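Local coordinates for protein probable AP endonuclease (African swine fever virus, PDB 6KI3) that cleaves the phosphodiester bond on the 5' side of abasic sites during DNA repair, using a trinuclear zinc centre, and also has 3'-5' exonuclease and 3'-repair activities, at residues Y145-H150 and M221-D226. Sequence-based numbering, arbitrary orientation.
With ZN (zinc ion), chain J; ZN (zinc ion), chain K; nucleotides of chain C.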
loop_
_atom_site.group_PDB
_atom_site.type_symbol
_atom_site.label_atom_id
_atom_site.label_comp_id
_atom_site.label_asym_id
_atom_site.label_seq_id
_atom_site.Cartn_x
_atom_site.Cartn_y
_atom_site.Cartn_z
ATOM N N TYR A 145 6.062 -6.206 -1.673
ATOM C CA TYR A 145 4.817 -6.294 -0.917
ATOM C C TYR A 145 3.708 -6.759 -1.853
ATOM O O TYR A 145 3.323 -6.036 -2.777
ATOM C CB TYR A 145 4.466 -4.952 -0.279
ATOM C CG TYR A 145 5.326 -4.587 0.908
ATOM C CD1 TYR A 145 5.047 -5.092 2.172
ATOM C CD2 TYR A 145 6.411 -3.731 0.770
ATOM C CE1 TYR A 145 5.827 -4.760 3.263
ATOM C CE2 TYR A 145 7.198 -3.392 1.856
ATOM C CZ TYR A 145 6.900 -3.910 3.100
ATOM O OH TYR A 145 7.678 -3.577 4.185
ATOM N N LEU A 146 3.194 -7.963 -1.613
ATOM C CA LEU A 146 2.092 -8.494 -2.405
ATOM C C LEU A 146 0.776 -7.954 -1.857
ATOM O O LEU A 146 0.445 -8.180 -0.688
ATOM C CB LEU A 146 2.106 -10.020 -2.386
ATOM C CG LEU A 146 3.389 -10.673 -2.906
ATOM C CD1 LEU A 146 3.254 -12.187 -2.922
ATOM C CD2 LEU A 146 3.739 -10.145 -4.288
ATOM N N GLU A 147 0.031 -7.241 -2.697
ATOM C CA GLU A 147 -1.182 -6.563 -2.262
ATOM C C GLU A 147 -2.399 -7.461 -2.434
ATOM O O GLU A 147 -2.513 -8.194 -3.421
ATOM C CB GLU A 147 -1.380 -5.261 -3.041
ATOM C CG GLU A 147 -2.592 -4.455 -2.594
ATOM C CD GLU A 147 -2.702 -3.116 -3.293
ATOM O OE1 GLU A 147 -3.708 -2.412 -3.072
ATOM O OE2 GLU A 147 -1.783 -2.763 -4.062
ATOM N N THR A 148 -3.302 -7.400 -1.463
ATOM C CA THR A 148 -4.574 -8.101 -1.554
ATOM C C THR A 148 -5.373 -7.555 -2.733
ATOM O O THR A 148 -5.669 -6.351 -2.766
ATOM C CB THR A 148 -5.370 -7.940 -0.259
ATOM O OG1 THR A 148 -5.554 -6.545 0.018
ATOM C CG2 THR A 148 -4.633 -8.587 0.906
ATOM N N PRO A 149 -5.726 -8.382 -3.717
ATOM C CA PRO A 149 -6.457 -7.869 -4.882
ATOM C C PRO A 149 -7.960 -7.823 -4.662
ATOM O O PRO A 149 -8.446 -8.051 -3.550
ATOM C CB PRO A 149 -6.085 -8.865 -5.983
ATOM C CG PRO A 149 -5.914 -10.153 -5.244
ATOM C CD PRO A 149 -5.348 -9.797 -3.884
ATOM N N HIS A 150 -8.704 -7.532 -5.726
ATOM C CA HIS A 150 -10.158 -7.491 -5.672
ATOM C C HIS A 150 -10.720 -8.163 -6.915
ATOM O O HIS A 150 -10.343 -7.812 -8.037
ATOM C CB HIS A 150 -10.668 -6.047 -5.567
ATOM C CG HIS A 150 -10.237 -5.170 -6.701
ATOM N ND1 HIS A 150 -10.970 -5.042 -7.861
ATOM C CD2 HIS A 150 -9.142 -4.389 -6.859
ATOM C CE1 HIS A 150 -10.347 -4.216 -8.683
ATOM N NE2 HIS A 150 -9.237 -3.805 -8.098
ATOM N N MET A 221 2.386 -4.311 5.538
ATOM C CA MET A 221 2.012 -2.911 5.397
ATOM C C MET A 221 0.529 -2.831 5.057
ATOM O O MET A 221 -0.101 -3.827 4.694
ATOM C CB MET A 221 2.849 -2.203 4.323
ATOM C CG MET A 221 2.551 -2.657 2.906
ATOM S SD MET A 221 3.388 -1.642 1.676
ATOM C CE MET A 221 2.484 -0.104 1.834
ATOM N N PHE A 222 -0.031 -1.627 5.167
ATOM C CA PHE A 222 -1.470 -1.442 5.039
ATOM C C PHE A 222 -1.808 -0.286 4.111
ATOM O O PHE A 222 -1.131 0.746 4.106
ATOM C CB PHE A 222 -2.117 -1.195 6.403
ATOM C CG PHE A 222 -2.256 -2.431 7.234
ATOM C CD1 PHE A 222 -1.237 -2.831 8.078
ATOM C CD2 PHE A 222 -3.408 -3.198 7.164
ATOM C CE1 PHE A 222 -1.364 -3.970 8.840
ATOM C CE2 PHE A 222 -3.541 -4.341 7.926
ATOM C CZ PHE A 222 -2.517 -4.728 8.766
ATOM N N HIS A 223 -2.869 -0.478 3.331
ATOM C CA HIS A 223 -3.538 0.587 2.594
ATOM C C HIS A 223 -4.867 0.847 3.294
ATOM O O HIS A 223 -5.792 0.034 3.198
ATOM C CB HIS A 223 -3.753 0.203 1.131
ATOM C CG HIS A 223 -2.498 0.175 0.318
ATOM N ND1 HIS A 223 -2.432 -0.411 -0.928
ATOM C CD2 HIS A 223 -1.261 0.668 0.566
ATOM C CE1 HIS A 223 -1.210 -0.281 -1.410
ATOM N NE2 HIS A 223 -0.479 0.369 -0.523
ATOM N N LEU A 224 -4.957 1.969 4.008
ATOM C CA LEU A 224 -6.156 2.311 4.775
ATOM C C LEU A 224 -7.128 3.033 3.852
ATOM O O LEU A 224 -7.094 4.255 3.710
ATOM C CB LEU A 224 -5.799 3.160 5.989
ATOM C CG LEU A 224 -4.881 2.514 7.027
ATOM C CD1 LEU A 224 -4.801 3.372 8.282
ATOM C CD2 LEU A 224 -5.351 1.107 7.361
ATOM N N ASN A 225 -8.015 2.264 3.224
ATOM C CA ASN A 225 -8.971 2.800 2.264
ATOM C C ASN A 225 -10.373 2.333 2.615
ATOM O O ASN A 225 -10.607 1.133 2.791
ATOM C CB ASN A 225 -8.631 2.365 0.833
ATOM C CG ASN A 225 -7.239 2.781 0.408
ATOM O OD1 ASN A 225 -6.751 3.844 0.790
ATOM N ND2 ASN A 225 -6.592 1.941 -0.393
ATOM N N ASP A 226 -11.298 3.281 2.721
ATOM C CA ASP A 226 -12.709 2.943 2.707
ATOM C C ASP A 226 -13.134 2.644 1.271
ATOM O O ASP A 226 -12.437 2.984 0.311
ATOM C CB ASP A 226 -13.544 4.081 3.297
ATOM C CG ASP A 226 -14.844 3.596 3.913
ATOM O OD1 ASP A 226 -15.473 2.684 3.339
ATOM O OD2 ASP A 226 -15.237 4.131 4.972
HETATM ZN ZN ZN J . -3.876 -0.296 -2.764
HETATM ZN ZN ZN K . -2.296 -1.170 -5.401
ATOM O "O5'" 3DR C 1 -4.821 1.858 -5.719
ATOM P P 3DR C 1 -5.113 0.276 -5.742
ATOM O OP1 3DR C 1 -3.862 -0.312 -6.348
ATOM O OP2 3DR C 1 -5.325 -0.059 -4.288
ATOM O OP3 3DR C 1 -6.338 0.134 -6.612
ATOM C "C2'" 3DR C 1 -2.318 5.399 -6.525
ATOM C "C5'" 3DR C 1 -4.177 2.509 -6.811
ATOM C "C4'" 3DR C 1 -4.292 4.013 -6.603
ATOM O "O4'" 3DR C 1 -3.994 4.319 -5.240
ATOM C "C1'" 3DR C 1 -2.966 5.307 -5.151
ATOM C "C3'" 3DR C 1 -3.324 4.789 -7.479
ATOM O "O3'" 3DR C 1 -4.032 5.843 -8.133
#
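Tyr145 and Met221 meet inside the TIM barrel of this endonuclease IV-type enzyme, on strands 143-147 and 220-227, which are not neighbours in the sheet: strand 179-184 runs between them and pairs with both, and its Cys182 touches both side chains. The methionine lies over one face of the tyrosine ring in a Met-aromatic contact, with SD of Met221 3.6 Å from CG of Tyr145, offset toward the rim. CG of Met221 adds a CH-pi contact on the same face, 3.6 Å from CD1 of Tyr145.

Two residues on, the barrel interior changes from apolar packing to metal site. The Glu147 chain is fully extended, CG anti to the backbone N (chi1 -177°), and this reach brings its carboxylate up to bridge two zinc ions. OE1 of Glu147 binds the chain J zinc at 2.1 Å and OE2 of Glu147 the chain K zinc at 2.1 Å, so the two oxygens of one carboxylate tie the metals together. His223 reaches the chain J ion through ND1, with OE1 of Glu147 at the edge of the imidazole, in its plane, as a co-ligand and not a hydrogen-bond partner; Asp184 and Glu276 complete the protein ligands there, and His83 and His120 those of the other ion. The far nitrogen of the imidazole, NE2, has Gln48 as its polar partner, which should help fix the ring's rotation. The abasic-site analogue 3DR1 of chain C bridges the same two zincs with its 5'-phosphate: OP1 sits 2.0 Å from the chain K ion and OP2 2.1 Å from the chain J ion.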